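Local coordinates for Serine/threonine-protein kinase Tel1 (Chaetomium thermophilum, PDB 6SKY), which probably signals DNA damage as an ATM-family serine/threonine protein kinase, transferring phosphate from ATP to serine or threonine residues that precede a glutamine, at residues E2390-A2395 and T2424-L2429; L2401-S2406 and S2435-D2440; A2628-L2633 and L2644-Y2649; S2841-T2846 and E2898-I2903. One frame throughout, in Å; residues are numbered along the deposited sequence.

Contact 1. Residues E2390-A2395 and T2424-L2429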
# COMPACT_ATOMS: atom_id res chain seq x y z
N GLU A 2390 -19.76 18.83 -15.62
CA GLU A 2390 -18.82 17.90 -14.99
C GLU A 2390 -19.25 17.57 -13.57
O GLU A 2390 -19.20 16.41 -13.15
CB GLU A 2390 -17.42 18.49 -14.99
CG GLU A 2390 -16.81 18.69 -16.35
CD GLU A 2390 -15.45 19.37 -16.28
OE1 GLU A 2390 -15.35 20.44 -15.64
OE2 GLU A 2390 -14.48 18.83 -16.86
N HIS A 2391 -19.66 18.58 -12.82
CA HIS A 2391 -20.00 18.43 -11.41
C HIS A 2391 -21.49 18.73 -11.27
O HIS A 2391 -21.89 19.90 -11.24
CB HIS A 2391 -19.16 19.37 -10.55
CG HIS A 2391 -17.73 19.43 -10.97
ND1 HIS A 2391 -17.24 20.40 -11.82
CD2 HIS A 2391 -16.67 18.65 -10.65
CE1 HIS A 2391 -15.95 20.21 -12.01
NE2 HIS A 2391 -15.58 19.15 -11.31
N ASP A 2392 -22.30 17.68 -11.18
CA ASP A 2392 -23.74 17.85 -11.06
C ASP A 2392 -24.30 17.32 -9.76
O ASP A 2392 -25.48 17.56 -9.48
CB ASP A 2392 -24.46 17.17 -12.22
CG ASP A 2392 -24.57 18.07 -13.43
OD1 ASP A 2392 -24.12 19.23 -13.34
OD2 ASP A 2392 -25.11 17.62 -14.46
N ASN A 2393 -23.51 16.62 -8.95
CA ASN A 2393 -23.92 16.34 -7.59
C ASN A 2393 -23.67 17.52 -6.67
O ASN A 2393 -23.89 17.41 -5.46
CB ASN A 2393 -23.21 15.10 -7.06
CG ASN A 2393 -23.29 13.95 -8.03
OD1 ASN A 2393 -24.36 13.37 -8.22
ND2 ASN A 2393 -22.17 13.62 -8.65
N ASP A 2394 -23.17 18.63 -7.21
CA ASP A 2394 -23.15 19.89 -6.49
C ASP A 2394 -24.54 20.45 -6.27
O ASP A 2394 -24.70 21.35 -5.45
CB ASP A 2394 -22.30 20.91 -7.25
CG ASP A 2394 -20.83 20.59 -7.20
OD1 ASP A 2394 -20.01 21.52 -7.30
OD2 ASP A 2394 -20.49 19.40 -7.03
N ALA A 2395 -25.54 19.94 -6.98
CA ALA A 2395 -26.91 20.36 -6.74
C ALA A 2395 -27.42 19.79 -5.43
O ALA A 2395 -28.08 20.49 -4.66
CB ALA A 2395 -27.80 19.95 -7.90
N THR A 2424 -32.76 24.41 -14.81
CA THR A 2424 -33.60 23.69 -13.86
C THR A 2424 -33.50 22.19 -14.00
O THR A 2424 -34.06 21.47 -13.17
CB THR A 2424 -35.05 24.13 -13.99
OG1 THR A 2424 -35.41 24.17 -15.37
CG2 THR A 2424 -35.23 25.49 -13.39
N ARG A 2425 -32.82 21.68 -15.02
CA ARG A 2425 -32.64 20.24 -15.13
C ARG A 2425 -31.67 19.70 -14.10
O ARG A 2425 -31.57 18.48 -13.95
CB ARG A 2425 -32.17 19.87 -16.53
CG ARG A 2425 -30.78 20.34 -16.83
CD ARG A 2425 -30.31 19.85 -18.16
NE ARG A 2425 -28.88 20.06 -18.34
CZ ARG A 2425 -28.35 21.17 -18.84
NH1 ARG A 2425 -27.04 21.28 -18.96
NH2 ARG A 2425 -29.12 22.17 -19.22
N LYS A 2426 -30.95 20.57 -13.40
CA LYS A 2426 -30.06 20.12 -12.33
C LYS A 2426 -30.83 19.81 -11.06
O LYS A 2426 -30.38 18.98 -10.26
CB LYS A 2426 -29.01 21.19 -12.05
CG LYS A 2426 -28.39 21.79 -13.27
CD LYS A 2426 -27.26 20.95 -13.78
CE LYS A 2426 -26.45 21.74 -14.78
NZ LYS A 2426 -25.20 21.05 -15.13
N PHE A 2427 -31.97 20.45 -10.86
CA PHE A 2427 -32.81 20.23 -9.69
C PHE A 2427 -33.99 19.33 -9.97
O PHE A 2427 -34.79 19.09 -9.07
CB PHE A 2427 -33.32 21.56 -9.15
CG PHE A 2427 -32.26 22.58 -8.93
CD1 PHE A 2427 -31.44 22.50 -7.83
CD2 PHE A 2427 -32.09 23.62 -9.81
CE1 PHE A 2427 -30.47 23.43 -7.62
CE2 PHE A 2427 -31.12 24.55 -9.59
CZ PHE A 2427 -30.31 24.46 -8.50
N ALA A 2428 -34.13 18.82 -11.19
CA ALA A 2428 -35.36 18.16 -11.58
C ALA A 2428 -35.59 16.87 -10.81
O ALA A 2428 -36.74 16.49 -10.57
CB ALA A 2428 -35.36 17.89 -13.08
N LEU A 2429 -34.52 16.18 -10.43
CA LEU A 2429 -34.64 14.92 -9.70
C LEU A 2429 -34.70 15.11 -8.19
O LEU A 2429 -34.75 14.11 -7.47
CB LEU A 2429 -33.48 13.99 -10.05
CG LEU A 2429 -33.49 13.31 -11.41
CD1 LEU A 2429 -32.34 12.32 -11.52
CD2 LEU A 2429 -34.81 12.61 -11.66

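Contact 2. Residues L2401-S2406 and S2435-D2440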
# COMPACT_ATOMS: atom_id res chain seq x y z
N LEU A 2401 -26.96 22.37 1.87
CA LEU A 2401 -26.38 23.55 2.50
C LEU A 2401 -27.37 24.70 2.57
O LEU A 2401 -27.36 25.47 3.53
CB LEU A 2401 -25.14 23.97 1.72
CG LEU A 2401 -24.29 25.09 2.28
CD1 LEU A 2401 -23.65 24.65 3.56
CD2 LEU A 2401 -23.26 25.43 1.26
N TRP A 2402 -28.23 24.84 1.57
CA TRP A 2402 -29.19 25.93 1.58
C TRP A 2402 -30.34 25.65 2.52
O TRP A 2402 -30.85 26.57 3.16
CB TRP A 2402 -29.72 26.18 0.17
CG TRP A 2402 -30.67 27.31 0.07
CD1 TRP A 2402 -30.65 28.46 0.80
CD2 TRP A 2402 -31.78 27.42 -0.81
NE1 TRP A 2402 -31.68 29.27 0.42
CE2 TRP A 2402 -32.39 28.65 -0.56
CE3 TRP A 2402 -32.33 26.58 -1.78
CZ2 TRP A 2402 -33.51 29.08 -1.26
CZ3 TRP A 2402 -33.43 27.00 -2.47
CH2 TRP A 2402 -34.02 28.24 -2.20
N LEU A 2403 -30.79 24.40 2.60
CA LEU A 2403 -31.90 24.10 3.49
C LEU A 2403 -31.46 24.14 4.95
O LEU A 2403 -32.29 24.40 5.82
CB LEU A 2403 -32.50 22.74 3.15
CG LEU A 2403 -33.18 22.60 1.79
CD1 LEU A 2403 -33.98 21.33 1.72
CD2 LEU A 2403 -34.07 23.79 1.51
N GLU A 2404 -30.19 23.88 5.23
CA GLU A 2404 -29.72 24.06 6.61
C GLU A 2404 -29.76 25.52 7.03
O GLU A 2404 -30.04 25.83 8.19
CB GLU A 2404 -28.31 23.51 6.76
CG GLU A 2404 -28.24 22.00 6.82
CD GLU A 2404 -26.81 21.48 6.81
OE1 GLU A 2404 -25.88 22.30 6.97
OE2 GLU A 2404 -26.63 20.26 6.65
N LYS A 2405 -29.48 26.43 6.10
CA LYS A 2405 -29.36 27.85 6.38
C LYS A 2405 -30.57 28.63 5.88
O LYS A 2405 -30.45 29.74 5.38
CB LYS A 2405 -28.10 28.42 5.74
CG LYS A 2405 -26.87 27.63 6.03
CD LYS A 2405 -26.50 27.74 7.47
CE LYS A 2405 -25.18 27.09 7.74
NZ LYS A 2405 -24.65 27.50 9.05
N SER A 2406 -31.76 28.06 6.01
CA SER A 2406 -32.95 28.74 5.51
C SER A 2406 -33.27 30.00 6.31
O SER A 2406 -34.03 30.84 5.83
CB SER A 2406 -34.14 27.79 5.52
OG SER A 2406 -34.19 27.04 6.72
N SER A 2435 -40.41 19.96 -2.78
CA SER A 2435 -41.83 20.09 -2.55
C SER A 2435 -42.23 19.69 -1.14
O SER A 2435 -43.40 19.82 -0.79
CB SER A 2435 -42.61 19.26 -3.57
OG SER A 2435 -42.30 17.89 -3.45
N SER A 2436 -41.31 19.19 -0.34
CA SER A 2436 -41.59 18.86 1.05
C SER A 2436 -41.35 20.03 1.98
O SER A 2436 -41.80 20.00 3.12
CB SER A 2436 -40.74 17.67 1.48
OG SER A 2436 -40.54 17.67 2.88
N ARG A 2437 -40.64 21.06 1.53
CA ARG A 2437 -40.34 22.23 2.33
C ARG A 2437 -41.20 23.43 1.96
O ARG A 2437 -40.96 24.53 2.45
CB ARG A 2437 -38.86 22.60 2.19
CG ARG A 2437 -37.92 21.53 2.63
CD ARG A 2437 -37.91 21.41 4.13
NE ARG A 2437 -37.64 22.69 4.76
CZ ARG A 2437 -36.49 23.02 5.33
NH1 ARG A 2437 -35.49 22.15 5.37
NH2 ARG A 2437 -36.34 24.22 5.86
N LEU A 2438 -42.19 23.24 1.09
CA LEU A 2438 -43.03 24.34 0.68
C LEU A 2438 -43.93 24.78 1.82
O LEU A 2438 -44.52 23.95 2.52
CB LEU A 2438 -43.89 23.93 -0.52
CG LEU A 2438 -43.17 23.75 -1.84
CD1 LEU A 2438 -44.14 23.30 -2.88
CD2 LEU A 2438 -42.55 25.05 -2.23
N GLN A 2439 -44.04 26.09 2.00
CA GLN A 2439 -44.95 26.68 2.96
C GLN A 2439 -45.29 28.08 2.48
O GLN A 2439 -44.59 28.65 1.65
CB GLN A 2439 -44.36 26.71 4.36
CG GLN A 2439 -44.57 25.44 5.12
CD GLN A 2439 -43.90 25.45 6.45
OE1 GLN A 2439 -43.29 26.44 6.83
NE2 GLN A 2439 -44.01 24.36 7.18
N ASP A 2440 -46.39 28.61 2.99
CA ASP A 2440 -46.80 29.97 2.65
C ASP A 2440 -46.50 30.85 3.86
O ASP A 2440 -47.33 30.99 4.76
CB ASP A 2440 -48.26 30.02 2.25
CG ASP A 2440 -49.13 29.20 3.14
OD1 ASP A 2440 -48.61 28.26 3.78
OD2 ASP A 2440 -50.34 29.49 3.22

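Contact 3. Residues A2628-L2633 and L2644-Y2649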
# COMPACT_ATOMS: atom_id res chain seq x y z
N ALA A 2628 -29.37 6.59 -6.84
CA ALA A 2628 -28.26 7.53 -6.74
C ALA A 2628 -26.96 6.84 -6.35
O ALA A 2628 -25.90 7.13 -6.93
CB ALA A 2628 -28.60 8.63 -5.75
N VAL A 2629 -27.01 5.92 -5.40
CA VAL A 2629 -25.78 5.21 -5.03
C VAL A 2629 -25.29 4.33 -6.17
O VAL A 2629 -24.08 4.24 -6.44
CB VAL A 2629 -26.00 4.42 -3.73
CG1 VAL A 2629 -24.73 3.73 -3.33
CG2 VAL A 2629 -26.45 5.33 -2.63
N SER A 2630 -26.20 3.66 -6.88
CA SER A 2630 -25.77 2.88 -8.02
C SER A 2630 -25.17 3.75 -9.11
O SER A 2630 -24.29 3.29 -9.85
CB SER A 2630 -26.93 2.07 -8.57
OG SER A 2630 -27.45 1.25 -7.55
N GLU A 2631 -25.63 4.99 -9.25
CA GLU A 2631 -24.97 5.90 -10.18
C GLU A 2631 -23.57 6.24 -9.70
O GLU A 2631 -22.68 6.47 -10.52
CB GLU A 2631 -25.79 7.17 -10.35
CG GLU A 2631 -26.98 7.02 -11.26
CD GLU A 2631 -26.58 6.92 -12.71
OE1 GLU A 2631 -25.42 7.24 -13.04
OE2 GLU A 2631 -27.43 6.53 -13.54
N LEU A 2632 -23.37 6.34 -8.39
CA LEU A 2632 -22.02 6.51 -7.87
C LEU A 2632 -21.11 5.37 -8.30
O LEU A 2632 -19.91 5.57 -8.51
CB LEU A 2632 -22.02 6.60 -6.35
CG LEU A 2632 -22.62 7.82 -5.69
CD1 LEU A 2632 -22.47 7.67 -4.21
CD2 LEU A 2632 -21.94 9.04 -6.18
N LEU A 2633 -21.65 4.16 -8.38
CA LEU A 2633 -20.81 3.02 -8.73
C LEU A 2633 -20.16 3.13 -10.11
O LEU A 2633 -19.18 2.42 -10.37
CB LEU A 2633 -21.60 1.72 -8.68
CG LEU A 2633 -21.91 1.11 -7.32
CD1 LEU A 2633 -22.47 -0.27 -7.53
CD2 LEU A 2633 -20.68 1.07 -6.48
N LEU A 2644 -21.49 -3.20 -12.74
CA LEU A 2644 -22.12 -3.46 -11.46
C LEU A 2644 -23.06 -2.32 -11.13
O LEU A 2644 -22.66 -1.15 -11.11
CB LEU A 2644 -21.08 -3.64 -10.36
CG LEU A 2644 -20.29 -4.94 -10.39
CD1 LEU A 2644 -19.17 -4.89 -9.40
CD2 LEU A 2644 -21.19 -6.08 -10.06
N GLY A 2645 -24.32 -2.66 -10.88
CA GLY A 2645 -25.34 -1.68 -10.57
C GLY A 2645 -26.61 -2.42 -10.26
O GLY A 2645 -26.65 -3.65 -10.24
N ILE A 2646 -27.67 -1.65 -10.02
CA ILE A 2646 -28.95 -2.25 -9.71
C ILE A 2646 -29.94 -1.89 -10.80
O ILE A 2646 -29.77 -0.93 -11.55
CB ILE A 2646 -29.48 -1.82 -8.32
CG1 ILE A 2646 -29.99 -0.40 -8.36
CG2 ILE A 2646 -28.40 -1.96 -7.28
CD1 ILE A 2646 -30.95 -0.09 -7.26
N ARG A 2647 -30.98 -2.70 -10.89
CA ARG A 2647 -32.09 -2.45 -11.80
C ARG A 2647 -33.15 -1.64 -11.06
O ARG A 2647 -33.50 -1.96 -9.93
CB ARG A 2647 -32.68 -3.77 -12.29
CG ARG A 2647 -31.82 -4.52 -13.27
CD ARG A 2647 -32.07 -4.03 -14.68
NE ARG A 2647 -33.49 -4.06 -14.99
CZ ARG A 2647 -34.13 -5.11 -15.49
NH1 ARG A 2647 -35.43 -5.04 -15.72
NH2 ARG A 2647 -33.47 -6.22 -15.75
N THR A 2648 -33.64 -0.61 -11.71
CA THR A 2648 -34.60 0.30 -11.10
C THR A 2648 -36.00 0.05 -11.64
O THR A 2648 -36.19 -0.57 -12.68
CB THR A 2648 -34.19 1.75 -11.36
OG1 THR A 2648 -33.97 1.94 -12.76
CG2 THR A 2648 -32.93 2.09 -10.62
N TYR A 2649 -36.99 0.52 -10.89
CA TYR A 2649 -38.35 0.60 -11.37
C TYR A 2649 -38.90 1.94 -10.93
O TYR A 2649 -38.18 2.78 -10.40
CB TYR A 2649 -39.18 -0.61 -10.91
CG TYR A 2649 -39.54 -0.69 -9.44
CD1 TYR A 2649 -40.84 -0.90 -9.05
CD2 TYR A 2649 -38.57 -0.61 -8.47
CE1 TYR A 2649 -41.18 -0.99 -7.74
CE2 TYR A 2649 -38.91 -0.69 -7.15
CZ TYR A 2649 -40.21 -0.89 -6.79
OH TYR A 2649 -40.56 -0.98 -5.47

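Contact 4. Residues S2841-T2846 and E2898-I2903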
# COMPACT_ATOMS: atom_id res chain seq x y z
N SER A 2841 -29.15 14.92 2.29
CA SER A 2841 -30.32 15.40 1.57
C SER A 2841 -31.58 14.69 2.05
O SER A 2841 -32.66 15.28 2.07
CB SER A 2841 -30.16 15.20 0.07
OG SER A 2841 -30.55 13.89 -0.29
N LEU A 2842 -31.45 13.42 2.41
CA LEU A 2842 -32.58 12.71 3.00
C LEU A 2842 -32.93 13.24 4.38
O LEU A 2842 -34.08 13.11 4.81
CB LEU A 2842 -32.25 11.22 3.09
CG LEU A 2842 -33.43 10.28 3.14
CD1 LEU A 2842 -34.26 10.59 1.94
CD2 LEU A 2842 -32.94 8.87 3.09
N ARG A 2843 -31.97 13.82 5.09
CA ARG A 2843 -32.21 14.27 6.45
C ARG A 2843 -33.07 15.53 6.51
O ARG A 2843 -33.73 15.77 7.53
CB ARG A 2843 -30.88 14.53 7.16
CG ARG A 2843 -30.96 14.50 8.66
CD ARG A 2843 -29.89 15.38 9.26
NE ARG A 2843 -28.54 14.93 8.94
CZ ARG A 2843 -27.82 14.12 9.71
NH1 ARG A 2843 -26.60 13.76 9.35
NH2 ARG A 2843 -28.33 13.66 10.84
N HIS A 2844 -33.08 16.33 5.45
CA HIS A 2844 -33.89 17.53 5.37
C HIS A 2844 -35.20 17.28 4.64
O HIS A 2844 -35.79 18.22 4.09
CB HIS A 2844 -33.11 18.64 4.68
CG HIS A 2844 -31.77 18.88 5.28
ND1 HIS A 2844 -30.62 18.94 4.54
CD2 HIS A 2844 -31.40 19.06 6.57
CE1 HIS A 2844 -29.59 19.15 5.34
NE2 HIS A 2844 -30.03 19.23 6.58
N ASP A 2845 -35.66 16.04 4.61
CA ASP A 2845 -36.95 15.68 4.04
C ASP A 2845 -37.92 15.51 5.20
O ASP A 2845 -37.80 14.58 5.99
CB ASP A 2845 -36.83 14.41 3.21
CG ASP A 2845 -37.99 14.23 2.27
OD1 ASP A 2845 -38.89 15.08 2.28
OD2 ASP A 2845 -38.00 13.23 1.53
N THR A 2846 -38.89 16.42 5.29
CA THR A 2846 -39.79 16.44 6.44
C THR A 2846 -40.66 15.19 6.50
O THR A 2846 -41.07 14.78 7.59
CB THR A 2846 -40.67 17.69 6.37
OG1 THR A 2846 -39.90 18.79 5.90
CG2 THR A 2846 -41.22 18.02 7.74
N GLU A 2898 -33.14 9.91 15.30
CA GLU A 2898 -33.20 8.69 14.50
C GLU A 2898 -32.41 8.83 13.21
O GLU A 2898 -31.70 7.90 12.81
CB GLU A 2898 -34.66 8.34 14.22
CG GLU A 2898 -35.34 7.67 15.38
CD GLU A 2898 -36.84 7.58 15.19
OE1 GLU A 2898 -37.41 8.48 14.53
OE2 GLU A 2898 -37.45 6.62 15.71
N ALA A 2899 -32.53 9.97 12.54
CA ALA A 2899 -31.69 10.22 11.38
C ALA A 2899 -30.22 10.12 11.73
O ALA A 2899 -29.43 9.53 10.99
CB ALA A 2899 -32.01 11.59 10.79
N ASP A 2900 -29.83 10.68 12.88
CA ASP A 2900 -28.42 10.68 13.26
C ASP A 2900 -27.93 9.27 13.55
O ASP A 2900 -26.84 8.90 13.10
CB ASP A 2900 -28.21 11.57 14.48
CG ASP A 2900 -28.63 12.98 14.23
OD1 ASP A 2900 -29.23 13.23 13.17
OD2 ASP A 2900 -28.35 13.85 15.09
N ARG A 2901 -28.71 8.48 14.28
CA ARG A 2901 -28.31 7.10 14.55
C ARG A 2901 -28.17 6.30 13.26
O ARG A 2901 -27.19 5.58 13.06
CB ARG A 2901 -29.31 6.44 15.48
CG ARG A 2901 -29.32 7.02 16.86
CD ARG A 2901 -30.41 6.39 17.69
NE ARG A 2901 -30.50 6.99 19.01
CZ ARG A 2901 -31.48 6.76 19.88
NH1 ARG A 2901 -31.48 7.35 21.06
NH2 ARG A 2901 -32.47 5.94 19.55
N ALA A 2902 -29.16 6.41 12.37
CA ALA A 2902 -29.12 5.65 11.13
C ALA A 2902 -27.93 6.06 10.27
O ALA A 2902 -27.23 5.20 9.72
CB ALA A 2902 -30.42 5.84 10.36
N ILE A 2903 -27.69 7.36 10.13
CA ILE A 2903 -26.60 7.81 9.28
C ILE A 2903 -25.26 7.49 9.91
O ILE A 2903 -24.27 7.26 9.20
CB ILE A 2903 -26.77 9.30 8.97
CG1 ILE A 2903 -28.08 9.52 8.23
CG2 ILE A 2903 -25.64 9.82 8.14
CD1 ILE A 2903 -28.36 10.95 7.89

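Contact 1. Residues E2390-A2395 and T2424-L2429
D2392 and K2426 carry the ionic part of this contact, a salt bridge in which K2426 NZ gives a hydrogen bond of 2.8 Å to D2392 OD1. The ammonium reaches OD1 on the syn side of the carboxylate and lies 20° out of its plane. The two side chains cross at about a right angle. Lysine suits the place because its long chain can span the gap and still fold back: CG sits beside the backbone N (chi1 -45°) and a bend follows at chi2 (-84°). Its CD passes 3.6 Å from D2392 OD1. D2389 lies close to D2392, and K2426 NZ also makes a long, weak ion pair with it; the lysine would be expected to ease the repulsion between the two acids. Putting an asparagine at D2392 would probably leave the K2426 ammonium without its near charge mate, dependent on weaker partners and freer to swing.

The apolar part is small. A2395 CB lies 3.6 Å from K2426 O, and the same methyl group comes obliquely to the F2427 ring, 4.4 Å from CE1. Alanine fits here, since its short side chain lets the helix start come near the backbone of K2426. Beyond the methyl, the phenylalanine is buried against L2452 and I2456 of helix 2444-2459 and against F2398 and M2399.

A bend leading into helix 2394-2404 thus meets the linker between helices 2409-2418 and 2431-2434, packing of the kind that joins successive helices in the alpha solenoid of a FAT domain.

Contact 2. Residues L2401-S2406 and S2435-D2440
R2437 reaches across to L2403 and S2406 at the carboxyl end of helix 2394-2404, in the alpha-solenoid FAT region, where an interhelical loop packs on a helix end. The close-packed part lies between R2437 and L2403, whose side chains approach from opposite directions. L2403 CB is 3.8 Å from R2437 NH1, while L2403 CD1 lies 4.0 Å from R2437 CG, and L2403 CD2 stands over one face of the guanidinium. A buried leucine suits this place: its branched end can meet both the apolar stem and the flat head of the arginine. The arginine chain folds to fit, with bends at chi2 (-73°) and chi3 (-54°) that bring the head round toward the helix. Further packing comes from F2445 against L2403 and L2449 against R2437.

The other side is looser. R2437 and S2406 are both partly exposed, and the serine oxygen meets the guanidinium at an edge, near its plane, at contact distance rather than in a firm hydrogen bond. Close by, the helix ends at E2404, and the positive charge probably sits favourably beside the carbonyl groups of that end: R2437 NH1 lies 3.9 Å from L2403 O, and R2437 NH2 3.6 Å from S2406 OG.

Contact 3. Residues A2628-L2633 and L2644-Y2649
S2630 faces I2646 across this contact, and the torsions of both decide how they meet. In the serine, chi1 of -57° sets OG beside its own backbone N, from where it hydrogen-bonds to F2626 O one helical turn back. With its polar need met by F2626 O, the oxygen of this buried residue can lie against hydrocarbon. The isoleucine brings both branches to it: chi1 of 75° puts CG1 between the backbone N and the carbonyl carbon, and leaves CG2 beside the N. S2630 OG rests against the fork of these branches, 3.1 Å from I2646 CG1 and 3.4 Å from I2646 CG2. A small serine suits a helix face approached so closely by another backbone.

One turn further, L2633 has chi1 of -77° and an extended chi2, which directs CD1 at the opposing main chain. L2633 CD1 lies 3.7 Å from L2644 O and 4.4 Å from G2645 CA. G2645, almost fully extended, has its CA 5.2 Å from S2630 CA, and a beta carbon would fit at this position.

Helix 2616-2632 follows strand 2604-2611, probably in the position of helix αC of protein kinases, and the segment 2644-2649 runs back along it into strand 2651-2655. On the far end of that segment Y2649 touches the bound nucleotide analogue. L2633 and L2644 rest on helix 2816-2828, S2630 and I2646 on helix 2732-2755, and L2632 on helix 2832-2843.

Contact 4. Residues S2841-T2846 and E2898-I2903
R2843 contributes more than half of the surface buried here, laid across three residues of helix 2898-2908: I2903, D2900 and A2899. With CG opposite the backbone N (chi1 -159°), the chain sets out toward that helix, and R2843 CG packs 3.8 Å from A2899 CB. A bend at chi3 (-62°) then carries the guanidinium along the helix surface. Alanine suits its position because a bare methyl lets the arginine stem lie against the helix.

I2903, one turn beyond A2899, covers one face of the guanidinium. Its CD1 stands over the centre of the group, 3.6 Å above the plane, and is 3.7 Å from R2843 CZ. An isoleucine provides a long apolar arm that reaches this flat face, while the terminal nitrogens of the arginine meet acids, D2900 and D2840.

The two helices come together in the C-terminal lobe of the kinase. Helix 2832-2843 is ending at this point, and helix 2898-2908 begins after an unmodelled segment and leads on to the helices of the FATC region.

D2900 completes the set with a salt bridge from its OD1 to R2843 NH2. OD1 lies at the edge of the guanidinium, in its plane, while the carboxylate plane is turned 76° from that plane. On the other terminal nitrogen, R2843 NH1 makes a salt bridge to D2840. A leucine at R2843 would probably leave both D2900 and D2840 without their cation and strip the polar platform from beneath I2903 CD1.

Along the chain, contacts 1 and 2 come first and interlock, their segments alternating: both use helix 2394-2404, contact 1 at its start and contact 2 at its end, with centres 17 Å apart. Contacts 3 and 4 follow in series in the kinase part. Contact 4 touches contact 2, with S2436 OG 3.2 Å from T2846 N in a probable hydrogen bond and H2844 packed against E2404; their centres are 15 Å apart. Contact 3 lies deeper, 17 Å from contact 1 and 21 Å from contact 4 between centres, with the I2646 side chain about 13 Å from the bound nucleotide analogue. Where contacts 2 and 4 touch, the end of the FAT region lies against the kinase domain.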